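Local coordinates for uncharacterized protein (Treponema denticola ATCC 35404, PDB 6R9N) that probably senses iron and oxygen for bacterial chemotaxis, binding a di-iron centre that stabilises a peroxy species, at residues Glu183-His188 against Leu238-Gly243. Sequence-based numbering, arbitrary orientation.
Sequences EDFEKH and LNWLSG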
loop_
_atom_site.group_PDB
_atom_site.type_symbol
_atom_site.label_atom_id
_atom_site.label_comp_id
_atom_site.label_asym_id
_atom_site.label_seq_id
_atom_site.Cartn_x
_atom_site.Cartn_y
_atom_site.Cartn_z
ATOM N N GLU A 183 27.795 8.151 2.849
ATOM C CA GLU A 183 29.233 7.860 2.862
ATOM C C GLU A 183 29.723 7.129 4.103
ATOM O O GLU A 183 30.860 6.664 4.118
ATOM C CB GLU A 183 30.090 9.083 2.564
ATOM C CG GLU A 183 30.031 9.443 1.028
ATOM C CD GLU A 183 30.657 8.345 0.161
ATOM O OE1 GLU A 183 30.163 8.089 -0.956
ATOM O OE2 GLU A 183 31.609 7.671 0.620
ATOM N N ASP A 184 28.888 6.939 5.110
ATOM C CA ASP A 184 29.272 6.075 6.225
ATOM C C ASP A 184 28.080 5.174 6.510
ATOM O O ASP A 184 27.071 5.629 7.059
ATOM C CB ASP A 184 29.693 6.856 7.475
ATOM C CG ASP A 184 30.055 5.939 8.632
ATOM O OD1 ASP A 184 30.724 4.884 8.391
ATOM O OD2 ASP A 184 29.638 6.234 9.780
ATOM N N PHE A 185 28.201 3.910 6.091
ATOM C CA PHE A 185 27.103 2.964 6.250
ATOM C C PHE A 185 26.705 2.815 7.710
ATOM O O PHE A 185 25.514 2.685 8.025
ATOM C CB PHE A 185 27.478 1.609 5.657
ATOM C CG PHE A 185 26.305 0.697 5.475
ATOM C CD1 PHE A 185 25.348 0.979 4.522
ATOM C CD2 PHE A 185 26.141 -0.421 6.273
ATOM C CE1 PHE A 185 24.249 0.162 4.366
ATOM C CE2 PHE A 185 25.050 -1.257 6.119
ATOM C CZ PHE A 185 24.096 -0.962 5.164
ATOM N N GLU A 186 27.681 2.850 8.621
ATOM C CA GLU A 186 27.352 2.718 10.035
ATOM C C GLU A 186 26.574 3.919 10.544
ATOM O O GLU A 186 25.686 3.757 11.381
ATOM C CB GLU A 186 28.619 2.539 10.878
ATOM C CG GLU A 186 29.340 1.239 10.676
ATOM C CD GLU A 186 28.525 0.067 11.154
ATOM O OE1 GLU A 186 27.772 0.226 12.145
ATOM O OE2 GLU A 186 28.627 -1.013 10.532
ATOM N N LYS A 187 26.872 5.126 10.055
ATOM C CA LYS A 187 26.075 6.274 10.477
ATOM C C LYS A 187 24.695 6.258 9.830
ATOM O O LYS A 187 23.734 6.801 10.391
ATOM C CB LYS A 187 26.791 7.580 10.131
ATOM C CG LYS A 187 27.685 8.134 11.223
ATOM C CD LYS A 187 27.817 9.655 11.119
ATOM C CE LYS A 187 29.038 10.162 11.882
ATOM N NZ LYS A 187 29.888 11.065 11.046
ATOM N N HIS A 188 24.585 5.666 8.638
ATOM C CA HIS A 188 23.303 5.590 7.949
ATOM C C HIS A 188 22.399 4.508 8.517
ATOM O O HIS A 188 21.174 4.658 8.488
ATOM C CB HIS A 188 23.533 5.324 6.467
ATOM C CG HIS A 188 22.355 5.647 5.609
ATOM N ND1 HIS A 188 21.898 6.936 5.432
ATOM C CD2 HIS A 188 21.551 4.854 4.864
ATOM C CE1 HIS A 188 20.863 6.922 4.610
ATOM N NE2 HIS A 188 20.634 5.672 4.251
ATOM N N LEU A 238 23.772 -4.095 0.114
ATOM C CA LEU A 238 23.352 -5.430 -0.306
ATOM C C LEU A 238 23.799 -6.496 0.689
ATOM O O LEU A 238 23.025 -7.407 1.019
ATOM C CB LEU A 238 23.898 -5.739 -1.699
ATOM C CG LEU A 238 23.386 -4.814 -2.798
ATOM C CD1 LEU A 238 23.907 -5.214 -4.177
ATOM C CD2 LEU A 238 21.873 -4.799 -2.767
ATOM N N ASN A 239 25.036 -6.399 1.191
ATOM C CA ASN A 239 25.510 -7.391 2.158
ATOM C C ASN A 239 24.672 -7.355 3.426
ATOM O O ASN A 239 24.258 -8.405 3.940
ATOM C CB ASN A 239 26.986 -7.154 2.494
ATOM C CG ASN A 239 27.908 -7.458 1.329
ATOM O OD1 ASN A 239 27.517 -8.125 0.359
ATOM N ND2 ASN A 239 29.145 -6.967 1.412
ATOM N N TRP A 240 24.377 -6.149 3.921
ATOM C CA TRP A 240 23.573 -6.009 5.132
ATOM C C TRP A 240 22.166 -6.571 4.931
ATOM O O TRP A 240 21.643 -7.297 5.788
ATOM C CB TRP A 240 23.527 -4.542 5.542
ATOM C CG TRP A 240 22.531 -4.235 6.608
ATOM C CD1 TRP A 240 22.690 -4.400 7.954
ATOM C CD2 TRP A 240 21.223 -3.683 6.422
ATOM N NE1 TRP A 240 21.558 -3.986 8.621
ATOM C CE2 TRP A 240 20.642 -3.544 7.703
ATOM C CE3 TRP A 240 20.486 -3.291 5.298
ATOM C CZ2 TRP A 240 19.367 -3.024 7.889
ATOM C CZ3 TRP A 240 19.218 -2.783 5.482
ATOM C CH2 TRP A 240 18.668 -2.654 6.769
ATOM N N LEU A 241 21.535 -6.243 3.798
ATOM C CA LEU A 241 20.149 -6.647 3.573
ATOM C C LEU A 241 20.014 -8.162 3.448
ATOM O O LEU A 241 19.070 -8.754 3.989
ATOM C CB LEU A 241 19.605 -5.961 2.316
ATOM C CG LEU A 241 18.121 -6.219 2.036
ATOM C CD1 LEU A 241 17.251 -5.808 3.238
ATOM C CD2 LEU A 241 17.664 -5.524 0.754
ATOM N N SER A 242 20.963 -8.812 2.763
ATOM C CA SER A 242 20.814 -10.233 2.471
ATOM C C SER A 242 20.761 -11.073 3.738
ATOM O O SER A 242 20.155 -12.146 3.736
ATOM C CB SER A 242 21.952 -10.711 1.569
ATOM O OG SER A 242 23.174 -10.669 2.275
ATOM N N GLY A 243 21.357 -10.598 4.829
ATOM C CA GLY A 243 21.304 -11.294 6.094
ATOM C C GLY A 243 20.290 -10.774 7.088
ATOM O O GLY A 243 20.258 -11.261 8.221
#
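Phe-185 and Trp-240 both hold CG anti to the backbone N, with chi1 at -166° and 169°, and these torsions extend the two side chains toward each other from their helices, although Phe-185 CA and Trp-240 CA are 9.7 Å apart. The phenyl ring arrives with its far edge: Phe-185 CZ lies 3.6 Å and Phe-185 CE2 3.7 Å from Trp-240 CB. Beyond CB, the edge is directed at the five-membered ring of the indole, whose CG sits in the phenyl plane, 3.9 Å from Phe-185 CZ. The planes make an angle of 69° and the centroids are 5.6 Å apart, an offset edge-to-face pair. Phe-185 also packs on Gln-233, Asn-236 and Phe-237 of helix 232-242, while Trp-240 reaches Leu-189, Ile-192 and the ring of His-196 on helix 185-199. Asp-184, the N-cap residue directly before Phe-185, accepts a weak capping bond at OD2 from Lys-187 N (3.0 Å) across the first turn. This is helix-to-helix aromatic packing near the protein surface, with the Trp-240 side chain about 14 Å from a bound peroxide, joining the start of helix 185-199 to the end of helix 232-242 in the metallo-beta-lactamase-like fold of the ODP family.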